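Long-range contact in CRISPR-associated protein, Cse2 family (Meiothermus ruber, PDB 3WA8), which probably binds the G-rich part of the crRNA sequence and helps to stabilise the R-loop in type I-E CRISPR interference: residues His111-Leu116 with Gln150-Gln155. Numbering follows the deposited sequence.
Sequences HAIAQL and QLIESQ
Leu116 reaches across to Leu151, Ile152 and Gln155, joining helices 109-119 and 141-154 of the all-helical Cse2 fold; the axes of the two short helical segments cross at 55° and approach to 9.6 Å. No hydrogen bond links the two segments, and the contact rests on apolar side-chain packing that buries 253 Å² in all. The side chain of Leu116 stands at about a right angle to that of Ile152, and its two methyls divide the work. Leu116 CD2 lies 3.9 Å from Ile152 CG1 and also meets Leu151 CB, whereas Leu116 CD1 lies 3.9 Å from the carbonyl O of Leu151 and touches Gln155. With CG anti to the backbone N (chi1 163°), both Leu116 methyls are set against these partners. An alanine here would remove the whole fork and would probably open a gap between Ile152 CG1, Leu151 CB and Gln155 CG. The same branch of Ile152 runs on to CD1, which sits 3.8 Å from CG1 of Ile113, the two side chains again crossing nearly perpendicularly, and Ala112 CB borders the same methyl at 4.5 Å. Phe130 and Leu133 of helix 124-135 also pack on Ile113. Gln155 contributes through its aliphatic part, and Leu116 CD1 rests 3.6 Å from Gln155 CG.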
# COMPACT_ATOMS: atom_id res chain seq x y z
N HIS A 111 6.92 7.86 0.95
CA HIS A 111 7.52 8.47 -0.23
C HIS A 111 6.48 8.74 -1.33
O HIS A 111 6.49 9.82 -1.94
CB HIS A 111 8.72 7.68 -0.74
CG HIS A 111 9.25 8.17 -2.06
ND1 HIS A 111 10.16 9.19 -2.17
CD2 HIS A 111 8.99 7.76 -3.32
CE1 HIS A 111 10.45 9.39 -3.44
NE2 HIS A 111 9.74 8.54 -4.16
N ALA A 112 5.57 7.79 -1.56
CA ALA A 112 4.56 7.97 -2.62
C ALA A 112 3.72 9.21 -2.29
O ALA A 112 3.48 10.06 -3.17
CB ALA A 112 3.70 6.74 -2.79
N ILE A 113 3.34 9.34 -1.01
CA ILE A 113 2.47 10.42 -0.59
C ILE A 113 3.16 11.78 -0.73
O ILE A 113 2.53 12.77 -1.15
CB ILE A 113 1.91 10.18 0.83
CG1 ILE A 113 0.88 9.06 0.79
CG2 ILE A 113 1.22 11.44 1.40
CD1 ILE A 113 0.74 8.34 2.09
N ALA A 114 4.45 11.82 -0.42
CA ALA A 114 5.19 13.07 -0.55
C ALA A 114 5.20 13.49 -2.00
O ALA A 114 5.05 14.68 -2.32
CB ALA A 114 6.58 12.92 -0.04
N GLN A 115 5.36 12.52 -2.90
CA GLN A 115 5.41 12.80 -4.32
C GLN A 115 4.10 13.44 -4.76
O GLN A 115 4.08 14.38 -5.57
CB GLN A 115 5.70 11.53 -5.12
CG GLN A 115 7.15 11.16 -5.17
CD GLN A 115 7.40 9.85 -5.85
OE1 GLN A 115 6.78 8.84 -5.54
NE2 GLN A 115 8.35 9.84 -6.76
N LEU A 116 3.00 12.92 -4.21
CA LEU A 116 1.67 13.43 -4.48
C LEU A 116 1.56 14.85 -3.92
O LEU A 116 1.14 15.79 -4.62
CB LEU A 116 0.65 12.51 -3.85
CG LEU A 116 -0.74 13.08 -3.68
CD1 LEU A 116 -1.41 13.22 -5.04
CD2 LEU A 116 -1.52 12.19 -2.78
N GLN A 150 -6.28 6.16 -3.73
CA GLN A 150 -7.07 6.83 -4.72
C GLN A 150 -6.48 8.19 -5.13
O GLN A 150 -6.36 8.49 -6.32
CB GLN A 150 -8.47 7.04 -4.18
CG GLN A 150 -9.44 6.00 -4.61
CD GLN A 150 -10.59 6.69 -5.27
OE1 GLN A 150 -10.59 7.92 -5.40
NE2 GLN A 150 -11.60 5.92 -5.70
N LEU A 151 -6.11 9.02 -4.15
CA LEU A 151 -5.52 10.30 -4.49
C LEU A 151 -4.22 10.09 -5.24
O LEU A 151 -4.05 10.64 -6.32
CB LEU A 151 -5.34 11.20 -3.28
CG LEU A 151 -6.59 11.97 -2.87
CD1 LEU A 151 -6.31 12.76 -1.62
CD2 LEU A 151 -7.04 12.88 -3.96
N ILE A 152 -3.34 9.28 -4.67
CA ILE A 152 -2.09 8.95 -5.32
C ILE A 152 -2.26 8.52 -6.79
O ILE A 152 -1.49 8.96 -7.66
CB ILE A 152 -1.37 7.85 -4.56
CG1 ILE A 152 -0.94 8.36 -3.20
CG2 ILE A 152 -0.16 7.37 -5.32
CD1 ILE A 152 -0.71 7.28 -2.20
N GLU A 153 -3.27 7.69 -7.06
CA GLU A 153 -3.51 7.11 -8.40
C GLU A 153 -4.01 8.16 -9.40
O GLU A 153 -3.89 7.98 -10.60
CB GLU A 153 -4.49 5.94 -8.32
CG GLU A 153 -3.97 4.70 -7.56
CD GLU A 153 -3.46 3.58 -8.46
OE1 GLU A 153 -3.69 3.62 -9.68
OE2 GLU A 153 -2.84 2.63 -7.94
N SER A 154 -4.56 9.26 -8.90
CA SER A 154 -4.87 10.40 -9.74
C SER A 154 -3.65 11.00 -10.39
O SER A 154 -3.76 11.53 -11.49
CB SER A 154 -5.55 11.50 -8.93
OG SER A 154 -6.88 11.14 -8.63
N GLN A 155 -2.51 11.00 -9.71
CA GLN A 155 -1.28 11.43 -10.39
C GLN A 155 -0.80 10.25 -11.18
O GLN A 155 -0.76 9.13 -10.68
CB GLN A 155 -0.19 11.91 -9.46
CG GLN A 155 -0.59 13.06 -8.59
CD GLN A 155 -1.01 14.26 -9.36
OE1 GLN A 155 -2.12 14.75 -9.19
NE2 GLN A 155 -0.13 14.75 -10.21